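Local coordinates for ThiJ/PfpI family protein (Pseudomonas syringae pv. tomato, PDB 3EWN) that is of unknown function but belongs to the DJ-1/PfpI family of the glutaminase I clan, whose members share an alpha/beta sandwich fold, at residues E24-L29 and M50-Y55; V30-T35 and D62-D67; I56-L61 and I72-T77. All coordinates share one frame; numbering follows the deposited sequence.

Interaction 1: residues E24-L29 and M50-Y55; sequences EQIAML and MGAKIY
The selenium of the selenomethionine Met28 rests 3.8 Å from CG2 of Ile54, while CB of Ile26 faces CG1 of the same isoleucine at 4.3 Å. With CG1 beside its backbone N (chi1 -61°), Ile54 brings CG2 to the Met28 side; beta-branched side chains suit such an extended backbone. Beneath this apolar layer the strands pair in parallel. Lys53 N donates to Glu24 O and Lys53 O accepts from Ile26 N, both at 2.9 Å, and Tyr55 repeats the pattern with Ile26 O and Met28 N. On the other face, Gln25 bends at chi2 (-61°), carrying its amide to the edge of the Tyr55 ring, where Tyr55 OH donates to Gln25 OE1 at 2.6 Å, the amide and ring planes 45° apart. The aliphatic part of Lys53 runs alongside Gln25. Where the pairing begins, a water bridges Glu24 O and Gly51 O, and the positive phi of Gly51 suits glycine; the carboxylate of Glu24 pairs with Arg190. Strands 25-29 and 53-58 and helix 36-46 form a beta-alpha-beta unit, with Phe46 of the helix packing on Ile26 and Met28, and strand 87-90 continuing the sheet beyond strand 25-29.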
loop_
_atom_site.group_PDB
_atom_site.type_symbol
_atom_site.label_atom_id
_atom_site.label_comp_id
_atom_site.label_asym_id
_atom_site.label_seq_id
_atom_site.Cartn_x
_atom_site.Cartn_y
_atom_site.Cartn_z
ATOM N N GLU A 24 7.687 11.433 -17.126
ATOM C CA GLU A 24 7.524 9.994 -17.281
ATOM C C GLU A 24 6.092 9.568 -17.592
ATOM O O GLU A 24 5.128 10.162 -17.107
ATOM C CB GLU A 24 7.990 9.260 -16.015
ATOM C CG GLU A 24 9.460 9.462 -15.670
ATOM C CD GLU A 24 9.699 10.629 -14.726
ATOM O OE1 GLU A 24 8.775 11.443 -14.509
ATOM O OE2 GLU A 24 10.825 10.732 -14.197
ATOM N N GLN A 25 5.973 8.528 -18.410
ATOM C CA GLN A 25 4.684 7.954 -18.784
ATOM C C GLN A 25 4.726 6.581 -18.131
ATOM O O GLN A 25 5.497 5.722 -18.547
ATOM C CB GLN A 25 4.579 7.804 -20.301
ATOM C CG GLN A 25 4.686 9.116 -21.060
ATOM C CD GLN A 25 3.590 10.088 -20.686
ATOM O OE1 GLN A 25 2.411 9.736 -20.678
ATOM N NE2 GLN A 25 3.973 11.326 -20.379
ATOM N N ILE A 26 3.888 6.379 -17.122
ATOM C CA ILE A 26 3.881 5.132 -16.369
ATOM C C ILE A 26 2.555 4.394 -16.457
ATOM O O ILE A 26 1.520 4.914 -16.036
ATOM C CB ILE A 26 4.207 5.430 -14.882
ATOM C CG1 ILE A 26 5.581 6.102 -14.788
ATOM C CG2 ILE A 26 4.168 4.156 -14.058
ATOM C CD1 ILE A 26 5.881 6.743 -13.443
ATOM N N ALA A 27 2.586 3.180 -17.000
ATOM C CA ALA A 27 1.373 2.379 -17.122
ATOM C C ALA A 27 1.385 1.243 -16.104
ATOM O O ALA A 27 2.309 0.429 -16.079
ATOM C CB ALA A 27 1.250 1.812 -18.537
HETATM N N MSE A 28 0.348 1.191 -15.273
HETATM C CA MSE A 28 0.230 0.160 -14.251
HETATM C C MSE A 28 -1.005 -0.693 -14.519
HETATM O O MSE A 28 -2.133 -0.213 -14.455
HETATM C CB MSE A 28 0.142 0.815 -12.871
HETATM C CG MSE A 28 1.297 1.790 -12.595
HETATM SE SE MSE A 28 1.282 2.617 -10.854
HETATM C CE MSE A 28 2.158 1.247 -9.854
ATOM N N LEU A 29 -0.776 -1.962 -14.835
ATOM C CA LEU A 29 -1.857 -2.889 -15.120
ATOM C C LEU A 29 -2.633 -3.252 -13.860
ATOM O O LEU A 29 -2.046 -3.433 -12.797
ATOM C CB LEU A 29 -1.294 -4.172 -15.741
ATOM C CG LEU A 29 -2.280 -5.310 -16.013
ATOM C CD1 LEU A 29 -3.148 -4.969 -17.215
ATOM C CD2 LEU A 29 -1.504 -6.601 -16.271
HETATM N N MSE A 50 6.899 14.405 -9.623
HETATM C CA MSE A 50 6.246 15.602 -10.157
HETATM C C MSE A 50 6.325 15.634 -11.681
HETATM O O MSE A 50 7.402 15.472 -12.253
HETATM C CB MSE A 50 6.914 16.866 -9.602
HETATM C CG MSE A 50 6.695 17.108 -8.120
HETATM SE SE MSE A 50 7.877 18.491 -7.421
HETATM C CE MSE A 50 7.086 19.990 -8.319
ATOM N N GLY A 51 5.185 15.837 -12.337
ATOM C CA GLY A 51 5.166 15.905 -13.789
ATOM C C GLY A 51 4.880 14.589 -14.489
ATOM O O GLY A 51 4.537 14.572 -15.673
ATOM N N ALA A 52 5.021 13.485 -13.765
ATOM C CA ALA A 52 4.786 12.174 -14.343
ATOM C C ALA A 52 3.300 11.913 -14.500
ATOM O O ALA A 52 2.481 12.419 -13.727
ATOM C CB ALA A 52 5.414 11.094 -13.469
ATOM N N LYS A 53 2.963 11.127 -15.515
ATOM C CA LYS A 53 1.580 10.759 -15.777
ATOM C C LYS A 53 1.443 9.262 -15.548
ATOM O O LYS A 53 2.136 8.465 -16.174
ATOM C CB LYS A 53 1.200 11.106 -17.217
ATOM C CG LYS A 53 1.245 12.599 -17.505
ATOM C CD LYS A 53 0.826 12.902 -18.927
ATOM C CE LYS A 53 0.852 14.401 -19.192
ATOM N NZ LYS A 53 0.332 14.722 -20.549
ATOM N N ILE A 54 0.560 8.887 -14.630
ATOM C CA ILE A 54 0.339 7.476 -14.323
ATOM C C ILE A 54 -0.981 7.001 -14.917
ATOM O O ILE A 54 -2.016 7.652 -14.755
ATOM C CB ILE A 54 0.296 7.236 -12.798
ATOM C CG1 ILE A 54 1.632 7.632 -12.169
ATOM C CG2 ILE A 54 -0.000 5.765 -12.511
ATOM C CD1 ILE A 54 1.628 7.593 -10.651
ATOM N N TYR A 55 -0.942 5.869 -15.610
ATOM C CA TYR A 55 -2.138 5.299 -16.215
ATOM C C TYR A 55 -2.475 3.978 -15.528
ATOM O O TYR A 55 -1.625 3.094 -15.431
ATOM C CB TYR A 55 -1.901 5.049 -17.704
ATOM C CG TYR A 55 -1.451 6.276 -18.463
ATOM C CD1 TYR A 55 -2.375 7.192 -18.957
ATOM C CD2 TYR A 55 -0.095 6.537 -18.657
ATOM C CE1 TYR A 55 -1.961 8.347 -19.628
ATOM C CE2 TYR A 55 0.331 7.690 -19.326
ATOM C CZ TYR A 55 -0.609 8.588 -19.807
ATOM O OH TYR A 55 -0.199 9.727 -20.462
HETATM O O HOH W 1 4.563 13.107 -17.981
#

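Interaction 2: residues V30-T35 and D62-D67; sequences VYPGMT and DPVTSD
Val64 points its side chain into the loop of residues 30-35, which joins strand 25-29 to helix 36-46, and Val30, Pro32 and the selenomethionine Met34 each cross it at about a right angle. Val64 CG1 meets the Pro32 ring at CD, 4.0 Å away, whereas Val64 CG2 sits 3.9 Å from Met34 CE and is also touched by a methyl of Val30. A short branched residue suits this place, since each branch serves a different partner.

Met34 starts on the far side: its CG lies between the backbone N and the carbonyl carbon (chi1 68°), and the chain then runs extended, so that only the terminal methyl reaches Val64. Met34 CB lies 3.7 Å above one face of the Tyr31 ring, toward the rim; the hydroxyl of that tyrosine hydrogen-bonds to the backbone O of Pro91 and to Thr97 OG1.

A type II turn from Tyr31 to Met34 shapes the loop. Pro32 fits its second position, and Gly33 takes the third with a phi of 85° that favours glycine. The turn presents Gly33 N to Thr65 O at 2.8 Å, in a nearly straight bond, and Met34 O to Asp67 N at 2.9 Å. Val64 and Thr65 form the short strand 64-65, which pairs with strand 71-73. Beyond the turn, Thr35 OG1 donates to Asp67 OD2 at 2.8 Å, coming from above the carboxylate, 38° out of its plane.

The contact thus grades from hydrocarbon at Val64 to polar groups at Asp67, whose carboxylate accepts a hydrogen bond from the Thr35 hydroxyl; Thr35 OG1 also hydrogen-bonds a glycerol probably left from crystallisation. Backbone bonds fix the path of the turn, although Tyr31 N is buried by the contact with no partner in the model.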
loop_
_atom_site.group_PDB
_atom_site.type_symbol
_atom_site.label_atom_id
_atom_site.label_comp_id
_atom_site.label_asym_id
_atom_site.label_seq_id
_atom_site.Cartn_x
_atom_site.Cartn_y
_atom_site.Cartn_z
ATOM N N VAL A 30 -3.954 -3.331 -13.981
ATOM C CA VAL A 30 -4.800 -3.745 -12.865
ATOM C C VAL A 30 -5.766 -4.767 -13.442
ATOM O O VAL A 30 -6.083 -4.721 -14.626
ATOM C CB VAL A 30 -5.601 -2.576 -12.216
ATOM C CG1 VAL A 30 -4.641 -1.585 -11.584
ATOM C CG2 VAL A 30 -6.508 -1.902 -13.241
ATOM N N TYR A 31 -6.219 -5.697 -12.610
ATOM C CA TYR A 31 -7.132 -6.737 -13.058
ATOM C C TYR A 31 -7.867 -7.320 -11.868
ATOM O O TYR A 31 -7.433 -7.168 -10.726
ATOM C CB TYR A 31 -6.351 -7.835 -13.796
ATOM C CG TYR A 31 -5.141 -8.357 -13.048
ATOM C CD1 TYR A 31 -5.273 -9.312 -12.040
ATOM C CD2 TYR A 31 -3.864 -7.885 -13.340
ATOM C CE1 TYR A 31 -4.158 -9.785 -11.340
ATOM C CE2 TYR A 31 -2.742 -8.348 -12.643
ATOM C CZ TYR A 31 -2.900 -9.298 -11.648
ATOM O OH TYR A 31 -1.803 -9.760 -10.966
ATOM N N PRO A 32 -9.004 -7.984 -12.114
ATOM C CA PRO A 32 -9.767 -8.571 -11.012
ATOM C C PRO A 32 -8.923 -9.560 -10.217
ATOM O O PRO A 32 -8.190 -10.360 -10.793
ATOM C CB PRO A 32 -10.931 -9.259 -11.726
ATOM C CG PRO A 32 -11.119 -8.419 -12.964
ATOM C CD PRO A 32 -9.692 -8.184 -13.401
ATOM N N GLY A 33 -9.006 -9.490 -8.893
ATOM C CA GLY A 33 -8.258 -10.425 -8.076
ATOM C C GLY A 33 -6.816 -10.073 -7.768
ATOM O O GLY A 33 -6.118 -10.851 -7.122
HETATM N N MSE A 34 -6.354 -8.918 -8.227
HETATM C CA MSE A 34 -4.981 -8.523 -7.939
HETATM C C MSE A 34 -4.856 -8.236 -6.441
HETATM O O MSE A 34 -5.855 -7.973 -5.775
HETATM C CB MSE A 34 -4.623 -7.264 -8.719
HETATM C CG MSE A 34 -5.384 -6.030 -8.256
HETATM SE SE MSE A 34 -4.833 -4.443 -9.162
HETATM C CE MSE A 34 -6.211 -3.274 -8.552
ATOM N N THR A 35 -3.637 -8.306 -5.913
ATOM C CA THR A 35 -3.403 -8.004 -4.509
ATOM C C THR A 35 -3.162 -6.506 -4.570
ATOM O O THR A 35 -2.164 -6.064 -5.124
ATOM C CB THR A 35 -2.148 -8.733 -3.973
ATOM O OG1 THR A 35 -2.351 -10.150 -4.062
ATOM C CG2 THR A 35 -1.889 -8.357 -2.517
ATOM N N ASP A 62 -14.300 -0.680 -16.392
ATOM C CA ASP A 62 -15.115 -1.095 -15.256
ATOM C C ASP A 62 -14.197 -1.279 -14.048
ATOM O O ASP A 62 -13.048 -1.698 -14.187
ATOM C CB ASP A 62 -15.836 -2.417 -15.546
ATOM C CG ASP A 62 -16.752 -2.335 -16.752
ATOM O OD1 ASP A 62 -17.603 -1.426 -16.796
ATOM O OD2 ASP A 62 -16.621 -3.186 -17.655
ATOM N N PRO A 63 -14.688 -0.948 -12.848
ATOM C CA PRO A 63 -13.880 -1.095 -11.634
ATOM C C PRO A 63 -13.456 -2.550 -11.447
ATOM O O PRO A 63 -14.216 -3.462 -11.762
ATOM C CB PRO A 63 -14.834 -0.634 -10.535
ATOM C CG PRO A 63 -15.672 0.393 -11.233
ATOM C CD PRO A 63 -15.963 -0.270 -12.555
ATOM N N VAL A 64 -12.238 -2.764 -10.955
ATOM C CA VAL A 64 -11.738 -4.113 -10.717
ATOM C C VAL A 64 -11.632 -4.307 -9.210
ATOM O O VAL A 64 -11.156 -3.423 -8.498
ATOM C CB VAL A 64 -10.347 -4.329 -11.358
ATOM C CG1 VAL A 64 -10.460 -4.246 -12.874
ATOM C CG2 VAL A 64 -9.359 -3.295 -10.838
ATOM N N THR A 65 -12.095 -5.452 -8.724
ATOM C CA THR A 65 -12.061 -5.732 -7.296
ATOM C C THR A 65 -10.866 -6.604 -6.927
ATOM O O THR A 65 -10.652 -7.660 -7.523
ATOM C CB THR A 65 -13.356 -6.431 -6.841
ATOM O OG1 THR A 65 -14.483 -5.613 -7.190
ATOM C CG2 THR A 65 -13.333 -6.648 -5.332
ATOM N N SER A 66 -10.098 -6.154 -5.939
ATOM C CA SER A 66 -8.908 -6.878 -5.496
ATOM C C SER A 66 -9.241 -8.186 -4.792
ATOM O O SER A 66 -10.405 -8.474 -4.516
ATOM C CB SER A 66 -8.066 -5.997 -4.569
ATOM O OG SER A 66 -8.637 -5.900 -3.274
ATOM N N ASP A 67 -8.208 -8.971 -4.495
ATOM C CA ASP A 67 -8.408 -10.256 -3.838
ATOM C C ASP A 67 -8.924 -10.113 -2.411
ATOM O O ASP A 67 -9.301 -11.105 -1.779
ATOM C CB ASP A 67 -7.117 -11.099 -3.879
ATOM C CG ASP A 67 -5.944 -10.453 -3.150
ATOM O OD1 ASP A 67 -6.110 -9.393 -2.510
ATOM O OD2 ASP A 67 -4.834 -11.033 -3.220
#

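Interaction 3: residues I56-L61 and I72-T77; sequences IVAKSL and IVPTAT
Ile56 O receives two successive amides, Thr75 N at 2.8 Å in the carbonyl plane and Ala76 N at 3.1 Å from above it, 41° out, where residues 74-75 lead into strand 76-77. Ile56 N, for its part, donates to a side chain: Thr75 OG1 accepts it at 3.0 Å. The hydroxyl reaches there because it stands between the backbone N and the carbonyl carbon of Thr75 (chi1 58°), a place threonine can fill where the neighbouring segment offers this amide no backbone carbonyl. One residue on, a short parallel pairing follows: Val57 lies opposite Ala76, and Ala58 N donates to Ala76 O at 3.0 Å.

Pro74, with no N-H to give to a sheet, lies between strands 71-73 and 76-77, where the chain passes from the small antiparallel pair with strand 64-65 to the edge of the main sheet, next to strand 53-58. Val73 also joins an antiparallel ladder with a strand of the second subunit.

The Pro74 ring fills the bend of residues 58-61: CG packs 3.6 Å from Ala58 CB, where a methyl admits the ring closely, and CD lies 3.4 Å from Leu61 O. Leu61 crosses Thr77 at about a right angle, its CG 3.8 Å from Thr77 CG2, and lays CD2 over the backbone of Ala76. On the other face Val57 CG2 touches the small Ala76 CB at 4.1 Å. Toward the strand 71-73 end, Ile56 and Ile72 meet through their CG2 methyls, and Leu70 of the second subunit packs on both isoleucines.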
loop_
_atom_site.group_PDB
_atom_site.type_symbol
_atom_site.label_atom_id
_atom_site.label_comp_id
_atom_site.label_asym_id
_atom_site.label_seq_id
_atom_site.Cartn_x
_atom_site.Cartn_y
_atom_site.Cartn_z
ATOM N N ILE A 56 -3.706 3.859 -15.033
ATOM C CA ILE A 56 -4.163 2.631 -14.387
ATOM C C ILE A 56 -4.882 1.899 -15.517
ATOM O O ILE A 56 -6.030 2.198 -15.834
ATOM C CB ILE A 56 -5.128 2.948 -13.228
ATOM C CG1 ILE A 56 -4.459 3.933 -12.262
ATOM C CG2 ILE A 56 -5.506 1.673 -12.486
ATOM C CD1 ILE A 56 -3.123 3.444 -11.686
ATOM N N VAL A 57 -4.180 0.945 -16.127
ATOM C CA VAL A 57 -4.683 0.216 -17.285
ATOM C C VAL A 57 -5.342 -1.130 -17.033
ATOM O O VAL A 57 -4.817 -1.963 -16.298
ATOM C CB VAL A 57 -3.541 -0.011 -18.294
ATOM C CG1 VAL A 57 -4.097 -0.529 -19.608
ATOM C CG2 VAL A 57 -2.772 1.278 -18.500
ATOM N N ALA A 58 -6.481 -1.343 -17.684
ATOM C CA ALA A 58 -7.219 -2.596 -17.562
ATOM C C ALA A 58 -7.884 -2.944 -18.888
ATOM O O ALA A 58 -7.904 -2.132 -19.813
ATOM C CB ALA A 58 -8.271 -2.479 -16.468
ATOM N N LYS A 59 -8.429 -4.153 -18.975
ATOM C CA LYS A 59 -9.100 -4.614 -20.190
ATOM C C LYS A 59 -10.249 -3.669 -20.546
ATOM O O LYS A 59 -10.558 -3.457 -21.720
ATOM C CB LYS A 59 -9.618 -6.041 -19.985
ATOM C CG LYS A 59 -9.958 -6.796 -21.264
ATOM C CD LYS A 59 -10.164 -8.280 -20.979
ATOM C CE LYS A 59 -10.406 -9.061 -22.262
ATOM N NZ LYS A 59 -10.519 -10.526 -22.020
ATOM N N SER A 60 -10.884 -3.106 -19.522
ATOM C CA SER A 60 -11.977 -2.161 -19.715
ATOM C C SER A 60 -11.930 -1.155 -18.572
ATOM O O SER A 60 -11.109 -1.286 -17.663
ATOM C CB SER A 60 -13.324 -2.883 -19.723
ATOM O OG SER A 60 -13.393 -3.821 -20.783
ATOM N N LEU A 61 -12.802 -0.155 -18.609
ATOM C CA LEU A 61 -12.804 0.853 -17.557
ATOM C C LEU A 61 -13.660 0.485 -16.351
ATOM O O LEU A 61 -13.743 1.246 -15.391
ATOM C CB LEU A 61 -13.239 2.211 -18.118
ATOM C CG LEU A 61 -12.279 2.858 -19.127
ATOM C CD1 LEU A 61 -12.831 4.206 -19.559
ATOM C CD2 LEU A 61 -10.898 3.037 -18.506
ATOM N N ILE A 72 -10.848 -0.725 -7.513
ATOM C CA ILE A 72 -10.099 0.379 -8.106
ATOM C C ILE A 72 -10.666 0.702 -9.491
ATOM O O ILE A 72 -11.036 -0.204 -10.235
ATOM C CB ILE A 72 -8.600 0.004 -8.250
ATOM C CG1 ILE A 72 -7.909 0.069 -6.886
ATOM C CG2 ILE A 72 -7.910 0.932 -9.240
ATOM C CD1 ILE A 72 -8.389 -0.958 -5.890
ATOM N N VAL A 73 -10.738 1.986 -9.835
ATOM C CA VAL A 73 -11.266 2.385 -11.137
ATOM C C VAL A 73 -10.139 2.637 -12.137
ATOM O O VAL A 73 -9.291 3.496 -11.919
ATOM C CB VAL A 73 -12.111 3.678 -11.043
ATOM C CG1 VAL A 73 -12.782 3.947 -12.389
ATOM C CG2 VAL A 73 -13.158 3.548 -9.942
ATOM N N PRO A 74 -10.110 1.876 -13.241
ATOM C CA PRO A 74 -9.061 2.063 -14.250
ATOM C C PRO A 74 -9.212 3.432 -14.908
ATOM O O PRO A 74 -10.303 4.000 -14.908
ATOM C CB PRO A 74 -9.325 0.936 -15.248
ATOM C CG PRO A 74 -10.045 -0.103 -14.435
ATOM C CD PRO A 74 -10.960 0.719 -13.569
ATOM N N THR A 75 -8.127 3.954 -15.473
ATOM C CA THR A 75 -8.180 5.250 -16.148
ATOM C C THR A 75 -7.810 5.107 -17.618
ATOM O O THR A 75 -7.822 6.082 -18.372
ATOM C CB THR A 75 -7.239 6.282 -15.498
ATOM O OG1 THR A 75 -5.896 5.785 -15.504
ATOM C CG2 THR A 75 -7.678 6.576 -14.071
ATOM N N ALA A 76 -7.488 3.883 -18.020
ATOM C CA ALA A 76 -7.126 3.598 -19.400
ATOM C C ALA A 76 -7.370 2.131 -19.714
ATOM O O ALA A 76 -7.403 1.293 -18.813
ATOM C CB ALA A 76 -5.655 3.943 -19.638
ATOM N N THR A 77 -7.556 1.832 -20.994
ATOM C CA THR A 77 -7.764 0.465 -21.454
ATOM C C THR A 77 -6.556 0.126 -22.312
ATOM O O THR A 77 -5.725 0.994 -22.576
ATOM C CB THR A 77 -9.030 0.339 -22.319
ATOM O OG1 THR A 77 -8.882 1.135 -23.502
ATOM C CG2 THR A 77 -10.252 0.816 -21.544
#

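From the N terminus, strand 25-29 leads through the loop 30-35 and helix 36-46 to strand 53-58, and interaction 1 closes this beta-alpha-beta excursion. Interaction 2 crosses it: its first segment continues directly from 24-29, and its second lies beyond 50-55. Interaction 3 opens only after interaction 1 has closed, its first segment following on from Tyr55, and it too alternates with interaction 2, enclosing 62-67 within its shorter loop. Probable hydrogen bonds join the contacts: Val57 N to Met28 O, Val30 N to Val57 O and Ile72 N to Val64 O. Together they tie the edge of the main sheet to the small antiparallel pair and to the loop before helix 36-46.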